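Local coordinates for cell division control protein 4 (Saccharomyces cerevisiae, PDB 3V7D) that recognises phosphorylated target proteins, such as the CDK inhibitor SIC1, as the substrate-binding subunit of an SCF ubiquitin ligase, at residues 406-409 / 414-417. The protein carries 1 engineered substitution. Numbering follows the deposited sequence.
Sequences LVSG and FNIY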
loop_
_atom_site.group_PDB
_atom_site.type_symbol
_atom_site.label_atom_id
_atom_site.label_comp_id
_atom_site.label_asym_id
_atom_site.label_seq_id
_atom_site.Cartn_x
_atom_site.Cartn_y
_atom_site.Cartn_z
ATOM N N LEU B 406 -10.738 -4.463 -1.134
ATOM C CA LEU B 406 -11.708 -3.817 -0.259
ATOM C C LEU B 406 -12.538 -4.888 0.454
ATOM O O LEU B 406 -13.057 -5.807 -0.182
ATOM C CB LEU B 406 -12.633 -2.896 -1.058
ATOM C CG LEU B 406 -13.892 -2.366 -0.357
ATOM C CD1 LEU B 406 -13.534 -1.381 0.742
ATOM C CD2 LEU B 406 -14.887 -1.734 -1.350
ATOM N N VAL B 407 -12.645 -4.777 1.774
ATOM C CA VAL B 407 -13.546 -5.624 2.540
ATOM C C VAL B 407 -14.532 -4.714 3.264
ATOM O O VAL B 407 -14.118 -3.798 3.962
ATOM C CB VAL B 407 -12.795 -6.487 3.576
ATOM C CG1 VAL B 407 -13.784 -7.318 4.383
ATOM C CG2 VAL B 407 -11.783 -7.389 2.895
ATOM N N SER B 408 -15.828 -4.951 3.089
ATOM C CA SER B 408 -16.840 -4.081 3.696
ATOM C C SER B 408 -17.897 -4.873 4.458
ATOM O O SER B 408 -18.155 -6.039 4.158
ATOM C CB SER B 408 -17.503 -3.204 2.633
ATOM O OG SER B 408 -18.000 -3.986 1.558
ATOM N N GLY B 409 -18.508 -4.235 5.447
ATOM C CA GLY B 409 -19.491 -4.905 6.271
ATOM C C GLY B 409 -20.716 -4.070 6.591
ATOM O O GLY B 409 -20.649 -2.844 6.740
ATOM N N PHE B 414 -21.091 -9.232 4.320
ATOM C CA PHE B 414 -19.649 -9.164 4.478
ATOM C C PHE B 414 -19.061 -9.451 3.103
ATOM O O PHE B 414 -19.138 -10.578 2.610
ATOM C CB PHE B 414 -19.192 -10.198 5.509
ATOM C CG PHE B 414 -17.714 -10.171 5.797
ATOM C CD1 PHE B 414 -17.176 -9.224 6.654
ATOM C CD2 PHE B 414 -16.867 -11.117 5.235
ATOM C CE1 PHE B 414 -15.819 -9.205 6.932
ATOM C CE2 PHE B 414 -15.506 -11.104 5.506
ATOM C CZ PHE B 414 -14.982 -10.147 6.358
ATOM N N ASN B 415 -18.503 -8.420 2.474
ATOM C CA ASN B 415 -18.052 -8.512 1.087
ATOM C C ASN B 415 -16.554 -8.264 0.892
ATOM O O ASN B 415 -15.966 -7.393 1.529
ATOM C CB ASN B 415 -18.843 -7.537 0.212
ATOM C CG ASN B 415 -20.334 -7.807 0.239
ATOM O OD1 ASN B 415 -20.773 -8.940 0.051
ATOM N ND2 ASN B 415 -21.122 -6.767 0.487
ATOM N N ILE B 416 -15.955 -9.033 -0.009
ATOM C CA ILE B 416 -14.558 -8.861 -0.372
ATOM C C ILE B 416 -14.490 -8.520 -1.858
ATOM O O ILE B 416 -14.951 -9.299 -2.702
ATOM C CB ILE B 416 -13.746 -10.143 -0.076
ATOM C CG1 ILE B 416 -13.860 -10.513 1.404
ATOM C CG2 ILE B 416 -12.279 -9.969 -0.471
ATOM C CD1 ILE B 416 -13.119 -11.779 1.782
ATOM N N TYR B 417 -13.940 -7.350 -2.180
ATOM C CA TYR B 417 -13.858 -6.907 -3.574
ATOM C C TYR B 417 -12.427 -6.855 -4.117
ATOM O O TYR B 417 -11.511 -6.379 -3.448
ATOM C CB TYR B 417 -14.480 -5.520 -3.746
ATOM C CG TYR B 417 -15.906 -5.368 -3.269
ATOM C CD1 TYR B 417 -16.186 -5.002 -1.954
ATOM C CD2 TYR B 417 -16.973 -5.553 -4.139
ATOM C CE1 TYR B 417 -17.491 -4.843 -1.517
ATOM C CE2 TYR B 417 -18.281 -5.399 -3.710
ATOM C CZ TYR B 417 -18.535 -5.044 -2.402
ATOM O OH TYR B 417 -19.838 -4.888 -1.981
#
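Tyr-417 lies alongside Leu-406, both side chains pointing the same way, and its ring runs back along its own strand until its edge meets the Ser-408 hydroxyl. The methyl CD2 of Leu-406 sits 3.6 Å from CD1 of Tyr-417. One step along the same ring edge, OG of Ser-408 comes in close to the ring plane, 3.2 Å from CE1 of Tyr-417. The tyrosine gets there because its CG stands beside its own backbone N (chi1 -55°), which swings the ring toward Ser-408.

On the other face of the sheet, Val-407 divides its two methyls between two partners on the facing strand. Its CG1, anti to the backbone N, meets CZ of Phe-414 at 3.7 Å, while its CG2 runs beside CG1 of Ile-416 at 4.0 Å.

Between the two side-chain layers the backbones pair antiparallel. Leu-406 and Tyr-417 exchange two hydrogen bonds, the shorter from Tyr-417 N to Leu-406 O (2.7 Å, 176° at the hydrogen). Ser-408 and Asn-415 exchange another two. Between these rungs, the non-hydrogen-bonded pair Val-407/Ile-416 closes to 4.5 Å between CA atoms, and CA of Val-407 points its hydrogen at Asn-415 O.

Further out, OG of Ser-408 hydrogen-bonds NE2 of His-390, the ring of Tyr-388 meets that of Tyr-417, and ND2 of Asn-415 bonds OE1 of Gln-413.

These are the two middle strands of a four-stranded propeller blade, both within repeat WD 7. The chemistry differs by face: Val-407, Phe-414 and Ile-416 are wholly apolar against strands 435-442 and 445-452 of the next blade, whereas the other face mixes the Leu-406/Tyr-417 contact with a buried serine hydroxyl satisfied by His-390, and meets the preceding blade through Tyr-388.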